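Local coordinates for protein GH127 beta-L-arabinofuranoside (Geobacillus stearothermophilus, PDB 4QK0) that probably hydrolyses beta-L-arabinofuranosidic bonds as a family 127 glycoside hydrolase, at residues His32-Tyr37 against Lys377-Val382; Glu97-Ala102 against Arg156-Arg161; Lys200-Thr205 against Ala280-Asp285; Val550-Gly555 against Val623-Ile628. One frame throughout, in Å; residues are numbered along the deposited sequence.

In the fold
From the N terminus, helix 22-42 is used first: interaction 1 brings its residues 32-37 against loop 377-382 and closes a long, mostly helical loop within the catalytic domain. Interactions 2 and 3 are nested inside it, in series. Interaction 2 closes the chain between 102 and 156, joining helix 96-112 to the end of helix 140-158; interaction 3 closes that between 205 and 280, joining the ends of helices 194-205 and 266-283. These two touch, R156 packing against E203 and V204. Interaction 4 follows them all, closing the chain between 555 and 623 by bringing together strands 549-554 and 620-629 in the C-terminal domain, its centre about 28 Å from that of interaction 1.

Interaction 1. Residues His32-Tyr37 against Lys377-Val382; sequences HEVIPY and KKFFYV
Helix 22-42 meets the loop 377-382 through E33 on K377 and V34 on F379, and the two backbones come closest at V34 and K377, whose CA atoms are 6.9 Å apart. The helix belongs to the catalytic domain, which in this family is an (alpha/alpha)6 barrel, and most of 377-382 leads away from it as extended chain without regular structure. The helix is uneven here: it has a wider pi-type turn at 32-34 and a kink at P36, whose ring nitrogen carries no hydrogen for the preceding turn. Y37 N then resumes the pattern with a 3.1 Å bond to E33 O.

No hydrogen bond spans the two segments. E33 does most of its touching through its carboxylate, laid across the methylenes of K377 at about a right angle. CG stands anti to the backbone N (chi1 170°) and a bend at chi2 (62°) turns the carboxylate over the lysine, with E33 CD 3.7 Å from K377 CG. The extended lysine carries its amine on past the acid, so E33 OE2 and K377 NZ are 4.9 Å apart, too far for a salt bridge, though the opposite charges may still attract weakly. An alanine in place of E33 removes the group lying across K377 and would probably leave the lysine methylenes freer to turn.

Deeper in, the ring of F379 also rests on P414 and C413 of helix 413-422, while W407 NE1 bonds to F379 O. Its far end meets the helix obliquely, F379 CZ lying 4.1 Å from V34 CG1.

Interaction 2. Residues Glu97-Ala102 against Arg156-Arg161; sequences ELEKLA and RATGKR
E99 and K160 cross obliquely, and the lysine amine ends up beside one carboxylate oxygen of the glutamate. K160 NZ donates to E99 OE2 at 2.6 Å, a short salt bridge that arrives on the anti side of the oxygen and 20° out of the carboxylate plane. Both chains are extended beyond CG, which lets them span the gap between the two segments, whose nearest CA atoms, those of E99 and T158, are 8.6 Å apart. The same amine also pairs with D103, one turn further along helix 96-112, and R94 forms a second salt bridge to E99 OE2. The buried carboxylate therefore has two basic partners on one oxygen, an environment that would favour its charged form.

T158 reaches out to meet E99 and offers its methyl, CG2 lying 3.7 Å from E99 OE2. Its hydroxyl is used elsewhere. A chi1 of 64° turns OG1 back toward the helix backbone, where it bonds to Y154 O in the preceding turn and accepts from K160 N at 3.1 Å (N-H...O angle 159°). The chain turns at G159, with positive phi, and K160 is held so that its side chain returns toward the glutamate.

This is an ST turn at the C-terminal end of helix 140-158, joined by a salt bridge to the neighbouring helix 96-112 in the helical catalytic domain, consistent with the (alpha/alpha)6 barrel of the family.

Interaction 3. Residues Lys200-Thr205 against Ala280-Asp285; sequences KLYEVT and AAKMGD
K282 NZ donates to E203 OE2 at 2.6 Å, a salt bridge that uses the anti lone pair of the oxygen, the one turned away from the other carboxylate oxygen. The two side chains meet at about a right angle. E203 leaves its helix with CG anti to the carbonyl carbon (chi1 -77°) and stays extended, while K282 bends at its last torsion, chi4 -62°, to direct the amine at the acid. Closer to the root of the lysine, K282 CD lies 4.1 Å from Y202 CD2, obliquely to the ring, where tyrosine and lysine run antiparallel alongside each other.

From outside the two segments, R346 on helix 334-350 makes a second salt bridge to the same E203 OE2 and also packs against K282. A glutamine in place of E203 is likely to leave these two cations side by side without the negative charge that now holds them together.

Further back, the end of helix 194-205 is fastened by T205. Its OG1 donates to L201 O at 2.7 Å, and T205 N reaches the same carbonyl oxygen at 3.0 Å from the opposite face of its plane. On the partner side the chain leaves helix 266-283 through G284, with positive phi, and D285 N bonds to A280 O at 3.3 Å. The carboxylate of D285 then caps the next helix through L288 N.

The whole is a surface contact between the C-terminal ends of two helices in the helix-rich catalytic domain: an interhelical salt bridge in what is, by family, an (alpha/alpha)6 barrel, with an Asp N-cap starting helix 286-302.

Interaction 4. Residues Val550-Gly555 against Val623-Ile628; sequences VALQRG and VPFRAI
Next to L552, which meets F625 across this contact, Q553 makes a polar bond within its own segment: NE2 donates to G555 O at 3.0 Å. The bond is nearly straight, with an N-H...O angle of 171°, and lies in both the carbonyl plane and the plane of the glutamine amide. It spans the point where strand 549-554 ends and G555, with positive phi, turns the chain.

The contact itself is apolar and buried. L552 and F625 reach toward each other from their strands, and one methyl does the touching: L552 CD1 is 3.9 Å from F625 CE1 and 4.2 Å from F625 CZ, oblique to the ring. The chi1 of F625, 76°, swings the CE1-CZ side of the ring round to that methyl. A627 CB, two residues beyond F625 on its strand, is 4.4 Å from L552 CD1.

Both strands belong to the curled mixed sheet of the C-terminal beta domain, where 557-562 pairs antiparallel with each of them. The nearest CA atoms across the contact, those of L552 and A627, are 8.3 Å apart, and no hydrogen bond links the two segments directly. L552 instead bonds through its backbone to Y559 of that middle strand, whose L561 packs on F625 and A627. From strand 574-586, L575 touches both L552 and F625, and L581 also rests on L552.

Interaction 1. Residues His32-Tyr37 against Lys377-Val382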
# COMPACT_ATOMS: atom_id res chain seq x y z
N HIS A 32 -22.03 -13.54 -28.25
CA HIS A 32 -21.38 -13.30 -29.54
C HIS A 32 -19.91 -12.98 -29.46
O HIS A 32 -19.19 -13.31 -30.37
CB HIS A 32 -22.12 -12.23 -30.31
CG HIS A 32 -23.53 -12.62 -30.62
ND1 HIS A 32 -24.62 -11.86 -30.25
CD2 HIS A 32 -24.03 -13.75 -31.19
CE1 HIS A 32 -25.73 -12.49 -30.62
NE2 HIS A 32 -25.40 -13.64 -31.19
N GLU A 33 -19.44 -12.40 -28.36
CA GLU A 33 -18.02 -12.05 -28.20
C GLU A 33 -17.29 -12.92 -27.19
O GLU A 33 -16.28 -13.54 -27.51
CB GLU A 33 -17.91 -10.57 -27.80
CG GLU A 33 -16.51 -10.14 -27.38
CD GLU A 33 -15.48 -10.29 -28.51
OE1 GLU A 33 -14.33 -10.75 -28.24
OE2 GLU A 33 -15.83 -9.92 -29.67
N VAL A 34 -17.78 -12.95 -25.96
CA VAL A 34 -17.00 -13.55 -24.90
C VAL A 34 -16.82 -15.04 -25.03
O VAL A 34 -15.69 -15.55 -25.01
CB VAL A 34 -17.59 -13.25 -23.52
CG1 VAL A 34 -16.70 -13.81 -22.43
CG2 VAL A 34 -17.76 -11.76 -23.28
N ILE A 35 -17.91 -15.78 -25.18
CA ILE A 35 -17.81 -17.25 -25.26
C ILE A 35 -17.09 -17.77 -26.52
O ILE A 35 -16.22 -18.66 -26.46
CB ILE A 35 -19.22 -17.86 -25.08
CG1 ILE A 35 -19.60 -17.84 -23.59
CG2 ILE A 35 -19.32 -19.26 -25.67
CD1 ILE A 35 -18.68 -18.56 -22.65
N PRO A 36 -17.40 -17.21 -27.68
CA PRO A 36 -16.60 -17.57 -28.86
C PRO A 36 -15.09 -17.28 -28.76
O PRO A 36 -14.28 -18.12 -29.17
CB PRO A 36 -17.24 -16.74 -29.98
CG PRO A 36 -18.66 -16.63 -29.55
CD PRO A 36 -18.54 -16.37 -28.05
N TYR A 37 -14.72 -16.12 -28.23
CA TYR A 37 -13.30 -15.79 -28.06
C TYR A 37 -12.63 -16.78 -27.12
O TYR A 37 -11.52 -17.27 -27.40
CB TYR A 37 -13.12 -14.34 -27.54
CG TYR A 37 -11.67 -13.91 -27.45
CD1 TYR A 37 -10.92 -14.20 -26.32
CD2 TYR A 37 -11.04 -13.29 -28.52
CE1 TYR A 37 -9.58 -13.85 -26.25
CE2 TYR A 37 -9.70 -12.92 -28.44
CZ TYR A 37 -8.98 -13.19 -27.30
OH TYR A 37 -7.67 -12.83 -27.23
N LYS A 377 -14.73 -7.22 -24.65
CA LYS A 377 -13.45 -7.66 -25.21
C LYS A 377 -12.29 -7.68 -24.24
O LYS A 377 -11.33 -8.41 -24.49
CB LYS A 377 -13.06 -6.79 -26.41
CG LYS A 377 -13.87 -7.11 -27.62
CD LYS A 377 -13.61 -6.12 -28.73
CE LYS A 377 -14.48 -6.50 -29.91
NZ LYS A 377 -14.58 -5.39 -30.88
N LYS A 378 -12.37 -6.86 -23.19
CA LYS A 378 -11.34 -6.80 -22.19
C LYS A 378 -11.92 -6.82 -20.76
O LYS A 378 -13.08 -6.46 -20.54
CB LYS A 378 -10.49 -5.54 -22.41
CG LYS A 378 -9.85 -5.58 -23.80
CD LYS A 378 -8.69 -4.64 -24.00
CE LYS A 378 -9.17 -3.26 -24.40
NZ LYS A 378 -8.14 -2.58 -25.24
N PHE A 379 -11.06 -7.21 -19.81
CA PHE A 379 -11.45 -7.47 -18.44
C PHE A 379 -10.49 -6.90 -17.40
O PHE A 379 -9.29 -6.68 -17.68
CB PHE A 379 -11.57 -8.96 -18.23
CG PHE A 379 -12.48 -9.63 -19.20
CD1 PHE A 379 -11.99 -10.08 -20.46
CD2 PHE A 379 -13.82 -9.78 -18.93
CE1 PHE A 379 -12.83 -10.69 -21.39
CE2 PHE A 379 -14.65 -10.43 -19.86
CZ PHE A 379 -14.16 -10.88 -21.07
N PHE A 380 -11.04 -6.65 -16.21
CA PHE A 380 -10.27 -6.45 -15.00
C PHE A 380 -10.30 -7.71 -14.14
O PHE A 380 -11.33 -8.39 -14.01
CB PHE A 380 -10.88 -5.35 -14.14
CG PHE A 380 -10.53 -3.97 -14.52
CD1 PHE A 380 -9.27 -3.64 -14.91
CD2 PHE A 380 -11.48 -3.01 -14.50
CE1 PHE A 380 -8.98 -2.34 -15.29
CE2 PHE A 380 -11.21 -1.70 -14.86
CZ PHE A 380 -9.95 -1.36 -15.25
N TYR A 381 -9.17 -8.00 -13.53
CA TYR A 381 -9.09 -8.96 -12.44
C TYR A 381 -9.44 -8.18 -11.16
O TYR A 381 -10.34 -8.54 -10.45
CB TYR A 381 -7.70 -9.54 -12.44
CG TYR A 381 -7.56 -10.89 -11.80
CD1 TYR A 381 -7.35 -10.98 -10.44
CD2 TYR A 381 -7.59 -12.06 -12.55
CE1 TYR A 381 -7.20 -12.20 -9.80
CE2 TYR A 381 -7.43 -13.29 -11.92
CZ TYR A 381 -7.24 -13.36 -10.53
OH TYR A 381 -7.08 -14.54 -9.83
N VAL A 382 -8.82 -7.02 -10.98
CA VAL A 382 -8.95 -6.16 -9.80
C VAL A 382 -9.83 -4.99 -10.07
O VAL A 382 -9.72 -4.38 -11.13
CB VAL A 382 -7.55 -5.64 -9.45
CG1 VAL A 382 -7.59 -4.45 -8.55
CG2 VAL A 382 -6.72 -6.78 -8.88

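Interaction 2. Residues Glu97-Ala102 against Arg156-Arg161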
# COMPACT_ATOMS: atom_id res chain seq x y z
N GLU A 97 -24.87 -25.64 -33.35
CA GLU A 97 -23.40 -25.68 -33.49
C GLU A 97 -22.70 -25.58 -32.19
O GLU A 97 -21.81 -26.34 -31.95
CB GLU A 97 -22.85 -24.58 -34.33
CG GLU A 97 -23.15 -24.89 -35.76
CD GLU A 97 -21.90 -24.84 -36.56
OE1 GLU A 97 -21.34 -23.72 -36.60
OE2 GLU A 97 -21.48 -25.90 -37.10
N LEU A 98 -23.16 -24.63 -31.37
CA LEU A 98 -22.62 -24.48 -30.04
C LEU A 98 -22.88 -25.75 -29.23
O LEU A 98 -21.99 -26.28 -28.60
CB LEU A 98 -23.28 -23.27 -29.37
CG LEU A 98 -22.66 -22.79 -28.06
CD1 LEU A 98 -21.15 -22.64 -28.17
CD2 LEU A 98 -23.31 -21.49 -27.63
N GLU A 99 -24.09 -26.27 -29.32
CA GLU A 99 -24.42 -27.50 -28.63
C GLU A 99 -23.54 -28.69 -29.07
O GLU A 99 -23.17 -29.55 -28.27
CB GLU A 99 -25.88 -27.81 -28.84
CG GLU A 99 -26.40 -28.84 -27.86
CD GLU A 99 -27.91 -28.76 -27.65
OE1 GLU A 99 -28.50 -27.67 -27.83
OE2 GLU A 99 -28.49 -29.81 -27.28
N LYS A 100 -23.23 -28.73 -30.36
CA LYS A 100 -22.35 -29.74 -30.93
C LYS A 100 -20.93 -29.62 -30.37
O LYS A 100 -20.31 -30.62 -30.00
CB LYS A 100 -22.40 -29.62 -32.47
CG LYS A 100 -21.29 -30.29 -33.28
CD LYS A 100 -21.45 -31.80 -33.32
CE LYS A 100 -20.41 -32.41 -34.25
NZ LYS A 100 -20.17 -33.84 -33.93
N LEU A 101 -20.39 -28.39 -30.32
CA LEU A 101 -19.08 -28.16 -29.73
C LEU A 101 -19.06 -28.72 -28.32
O LEU A 101 -18.15 -29.41 -27.95
CB LEU A 101 -18.74 -26.68 -29.68
CG LEU A 101 -18.53 -25.99 -31.01
CD1 LEU A 101 -18.27 -24.50 -30.78
CD2 LEU A 101 -17.37 -26.60 -31.80
N ALA A 102 -20.08 -28.39 -27.54
CA ALA A 102 -20.17 -28.85 -26.14
C ALA A 102 -20.26 -30.35 -26.04
O ALA A 102 -19.53 -30.98 -25.28
CB ALA A 102 -21.36 -28.21 -25.45
N ARG A 156 -29.79 -29.52 -17.15
CA ARG A 156 -30.99 -28.70 -16.98
C ARG A 156 -31.29 -27.97 -18.23
O ARG A 156 -32.46 -27.74 -18.51
CB ARG A 156 -30.85 -27.68 -15.82
CG ARG A 156 -30.77 -28.37 -14.49
CD ARG A 156 -30.78 -27.46 -13.28
NE ARG A 156 -31.54 -28.21 -12.30
CZ ARG A 156 -31.30 -28.28 -11.00
NH1 ARG A 156 -30.28 -27.60 -10.47
NH2 ARG A 156 -32.11 -29.04 -10.26
N ALA A 157 -30.27 -27.61 -19.00
CA ALA A 157 -30.49 -26.84 -20.22
C ALA A 157 -30.89 -27.68 -21.42
O ALA A 157 -31.62 -27.21 -22.28
CB ALA A 157 -29.22 -26.06 -20.60
N THR A 158 -30.28 -28.84 -21.56
CA THR A 158 -30.44 -29.60 -22.79
C THR A 158 -31.17 -30.92 -22.61
O THR A 158 -31.55 -31.52 -23.60
CB THR A 158 -29.08 -29.96 -23.41
OG1 THR A 158 -28.36 -30.83 -22.52
CG2 THR A 158 -28.29 -28.72 -23.71
N GLY A 159 -31.32 -31.38 -21.38
CA GLY A 159 -31.88 -32.74 -21.14
C GLY A 159 -30.88 -33.85 -21.34
O GLY A 159 -31.14 -34.99 -21.03
N LYS A 160 -29.69 -33.52 -21.84
CA LYS A 160 -28.67 -34.55 -22.09
C LYS A 160 -27.86 -34.87 -20.84
O LYS A 160 -27.19 -34.01 -20.31
CB LYS A 160 -27.73 -34.10 -23.22
CG LYS A 160 -28.46 -33.87 -24.53
CD LYS A 160 -27.54 -33.29 -25.58
CE LYS A 160 -28.32 -33.09 -26.86
NZ LYS A 160 -27.54 -32.23 -27.78
N ARG A 161 -27.86 -36.14 -20.49
CA ARG A 161 -27.37 -36.67 -19.24
C ARG A 161 -25.94 -37.17 -19.28
O ARG A 161 -25.38 -37.54 -18.24
CB ARG A 161 -28.15 -38.01 -18.99
CG ARG A 161 -29.28 -38.05 -18.00
CD ARG A 161 -29.44 -39.43 -17.37
NE ARG A 161 -29.91 -39.22 -16.00
CZ ARG A 161 -29.13 -39.08 -14.94
NH1 ARG A 161 -27.82 -39.20 -15.06
NH2 ARG A 161 -29.65 -38.84 -13.74

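Interaction 3. Residues Lys200-Thr205 against Ala280-Asp285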
# COMPACT_ATOMS: atom_id res chain seq x y z
N LYS A 200 -25.42 -28.95 -5.69
CA LYS A 200 -26.16 -28.84 -6.93
C LYS A 200 -26.39 -30.22 -7.50
O LYS A 200 -27.42 -30.51 -8.10
CB LYS A 200 -25.42 -27.90 -7.89
CG LYS A 200 -25.88 -26.43 -7.82
CD LYS A 200 -24.76 -25.39 -7.94
CE LYS A 200 -25.09 -24.17 -8.82
NZ LYS A 200 -24.26 -24.09 -10.09
N LEU A 201 -25.39 -31.07 -7.40
CA LEU A 201 -25.48 -32.39 -7.95
C LEU A 201 -26.59 -33.18 -7.18
O LEU A 201 -27.34 -33.96 -7.78
CB LEU A 201 -24.16 -33.12 -7.80
CG LEU A 201 -24.05 -34.49 -8.46
CD1 LEU A 201 -24.26 -34.40 -9.96
CD2 LEU A 201 -22.70 -35.12 -8.16
N TYR A 202 -26.64 -32.98 -5.86
CA TYR A 202 -27.70 -33.54 -5.05
C TYR A 202 -29.09 -33.06 -5.50
O TYR A 202 -29.98 -33.87 -5.63
CB TYR A 202 -27.48 -33.22 -3.58
CG TYR A 202 -28.69 -33.52 -2.76
CD1 TYR A 202 -29.07 -34.85 -2.47
CD2 TYR A 202 -29.49 -32.49 -2.29
CE1 TYR A 202 -30.20 -35.13 -1.71
CE2 TYR A 202 -30.63 -32.77 -1.54
CZ TYR A 202 -30.99 -34.08 -1.26
OH TYR A 202 -32.12 -34.30 -0.52
N GLU A 203 -29.22 -31.78 -5.79
CA GLU A 203 -30.51 -31.22 -6.15
C GLU A 203 -31.00 -31.81 -7.42
O GLU A 203 -32.18 -31.94 -7.62
CB GLU A 203 -30.45 -29.72 -6.36
CG GLU A 203 -30.40 -28.91 -5.09
CD GLU A 203 -29.79 -27.51 -5.24
OE1 GLU A 203 -29.34 -27.06 -6.34
OE2 GLU A 203 -29.75 -26.83 -4.20
N VAL A 204 -30.10 -32.19 -8.32
CA VAL A 204 -30.56 -32.67 -9.60
C VAL A 204 -30.68 -34.17 -9.60
O VAL A 204 -31.35 -34.69 -10.44
CB VAL A 204 -29.67 -32.13 -10.76
CG1 VAL A 204 -28.47 -33.00 -11.01
CG2 VAL A 204 -30.47 -31.97 -12.01
N THR A 205 -30.00 -34.88 -8.72
CA THR A 205 -30.04 -36.33 -8.72
C THR A 205 -30.86 -36.96 -7.59
O THR A 205 -31.20 -38.11 -7.67
CB THR A 205 -28.64 -36.96 -8.57
OG1 THR A 205 -28.06 -36.57 -7.34
CG2 THR A 205 -27.73 -36.60 -9.72
N ALA A 280 -26.88 -25.54 5.67
CA ALA A 280 -27.77 -25.12 6.75
C ALA A 280 -29.25 -25.23 6.35
O ALA A 280 -30.08 -25.62 7.14
CB ALA A 280 -27.47 -23.71 7.18
N ALA A 281 -29.58 -24.86 5.12
CA ALA A 281 -30.95 -24.91 4.64
C ALA A 281 -31.42 -26.34 4.49
O ALA A 281 -32.47 -26.70 4.97
CB ALA A 281 -31.07 -24.21 3.29
N LYS A 282 -30.64 -27.15 3.78
CA LYS A 282 -31.05 -28.48 3.47
C LYS A 282 -31.07 -29.38 4.70
O LYS A 282 -31.93 -30.24 4.77
CB LYS A 282 -30.19 -29.07 2.36
CG LYS A 282 -30.38 -28.33 1.04
CD LYS A 282 -29.69 -29.04 -0.10
CE LYS A 282 -29.48 -28.14 -1.31
NZ LYS A 282 -30.74 -27.64 -1.90
N MSE A 283 -30.14 -29.21 5.63
CA MSE A 283 -30.07 -30.06 6.81
C MSE A 283 -30.84 -29.52 7.98
O MSE A 283 -30.86 -30.14 9.00
CB MSE A 283 -28.66 -30.28 7.38
CG MSE A 283 -27.59 -30.78 6.43
SE MSE A 283 -28.09 -32.47 5.59
CE MSE A 283 -26.37 -33.44 5.86
N GLY A 284 -31.43 -28.36 7.88
CA GLY A 284 -31.98 -27.70 9.07
C GLY A 284 -31.01 -27.55 10.24
O GLY A 284 -31.39 -27.71 11.38
N ASP A 285 -29.74 -27.27 9.96
CA ASP A 285 -28.69 -27.21 11.01
C ASP A 285 -28.58 -25.77 11.49
O ASP A 285 -28.05 -24.89 10.78
CB ASP A 285 -27.36 -27.71 10.43
CG ASP A 285 -26.20 -27.64 11.43
OD1 ASP A 285 -26.30 -27.01 12.50
OD2 ASP A 285 -25.15 -28.22 11.10

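Interaction 4. Residues Val550-Gly555 against Val623-Ile628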
# COMPACT_ATOMS: atom_id res chain seq x y z
N VAL A 550 -17.44 11.20 0.43
CA VAL A 550 -18.82 10.91 0.12
C VAL A 550 -18.86 10.24 -1.25
O VAL A 550 -17.98 10.47 -2.08
CB VAL A 550 -19.64 12.20 0.14
CG1 VAL A 550 -19.27 13.09 -1.01
CG2 VAL A 550 -21.12 11.93 0.09
N ALA A 551 -19.82 9.33 -1.44
CA ALA A 551 -20.00 8.62 -2.70
C ALA A 551 -21.35 8.97 -3.20
O ALA A 551 -22.30 9.15 -2.43
CB ALA A 551 -19.87 7.12 -2.53
N LEU A 552 -21.47 9.04 -4.51
CA LEU A 552 -22.81 9.23 -5.08
C LEU A 552 -23.44 7.92 -5.54
O LEU A 552 -22.78 7.04 -6.08
CB LEU A 552 -22.71 10.16 -6.27
CG LEU A 552 -22.15 11.52 -5.90
CD1 LEU A 552 -22.02 12.36 -7.12
CD2 LEU A 552 -23.01 12.25 -4.88
N GLN A 553 -24.73 7.79 -5.26
CA GLN A 553 -25.49 6.62 -5.64
C GLN A 553 -26.91 7.03 -6.07
O GLN A 553 -27.55 7.87 -5.45
CB GLN A 553 -25.56 5.61 -4.50
CG GLN A 553 -26.23 4.30 -4.90
CD GLN A 553 -26.18 3.19 -3.87
OE1 GLN A 553 -25.25 3.09 -3.08
NE2 GLN A 553 -27.15 2.27 -3.97
N ARG A 554 -27.42 6.34 -7.07
CA ARG A 554 -28.83 6.53 -7.51
C ARG A 554 -29.48 5.18 -7.81
O ARG A 554 -28.98 4.43 -8.65
CB ARG A 554 -28.83 7.39 -8.75
CG ARG A 554 -30.19 7.63 -9.35
CD ARG A 554 -30.14 8.61 -10.52
NE ARG A 554 -31.53 8.85 -10.95
CZ ARG A 554 -32.22 8.06 -11.77
NH1 ARG A 554 -31.70 7.00 -12.32
NH2 ARG A 554 -33.47 8.35 -12.03
N GLY A 555 -30.59 4.87 -7.15
CA GLY A 555 -31.14 3.51 -7.29
C GLY A 555 -30.07 2.57 -6.77
O GLY A 555 -29.37 2.91 -5.81
N VAL A 623 -16.30 24.40 -10.16
CA VAL A 623 -16.24 23.71 -11.44
C VAL A 623 -17.52 22.88 -11.58
O VAL A 623 -18.00 22.35 -10.61
CB VAL A 623 -14.98 22.82 -11.60
CG1 VAL A 623 -13.72 23.63 -11.56
CG2 VAL A 623 -14.90 21.75 -10.54
N PRO A 624 -18.04 22.74 -12.80
CA PRO A 624 -19.05 21.71 -13.05
C PRO A 624 -18.40 20.32 -12.92
O PRO A 624 -17.19 20.21 -13.18
CB PRO A 624 -19.43 21.94 -14.52
CG PRO A 624 -18.14 22.45 -15.14
CD PRO A 624 -17.46 23.27 -14.06
N PHE A 625 -19.14 19.30 -12.47
CA PHE A 625 -18.66 17.89 -12.59
C PHE A 625 -19.70 17.01 -13.17
O PHE A 625 -20.88 17.26 -13.05
CB PHE A 625 -18.23 17.27 -11.25
CG PHE A 625 -19.37 16.87 -10.38
CD1 PHE A 625 -19.93 15.59 -10.40
CD2 PHE A 625 -19.86 17.79 -9.49
CE1 PHE A 625 -20.99 15.26 -9.54
CE2 PHE A 625 -20.90 17.46 -8.64
CZ PHE A 625 -21.45 16.20 -8.66
N ARG A 626 -19.23 15.88 -13.65
CA ARG A 626 -20.07 14.85 -14.12
C ARG A 626 -19.65 13.49 -13.65
O ARG A 626 -18.45 13.09 -13.75
CB ARG A 626 -20.09 14.86 -15.66
CG ARG A 626 -21.15 13.92 -16.18
CD ARG A 626 -21.58 14.28 -17.59
NE ARG A 626 -20.62 13.70 -18.50
CZ ARG A 626 -20.85 13.48 -19.78
NH1 ARG A 626 -22.05 13.75 -20.29
NH2 ARG A 626 -19.89 12.97 -20.54
N ALA A 627 -20.64 12.71 -13.19
CA ALA A 627 -20.38 11.39 -12.68
C ALA A 627 -21.13 10.39 -13.55
O ALA A 627 -22.23 10.66 -13.99
CB ALA A 627 -20.80 11.30 -11.22
N ILE A 628 -20.52 9.22 -13.72
CA ILE A 628 -21.10 8.13 -14.45
C ILE A 628 -21.12 6.84 -13.58
O ILE A 628 -20.50 6.80 -12.52
CB ILE A 628 -20.29 7.83 -15.74
CG1 ILE A 628 -18.82 7.55 -15.41
CG2 ILE A 628 -20.39 9.01 -16.71
CD1 ILE A 628 -18.28 6.32 -16.03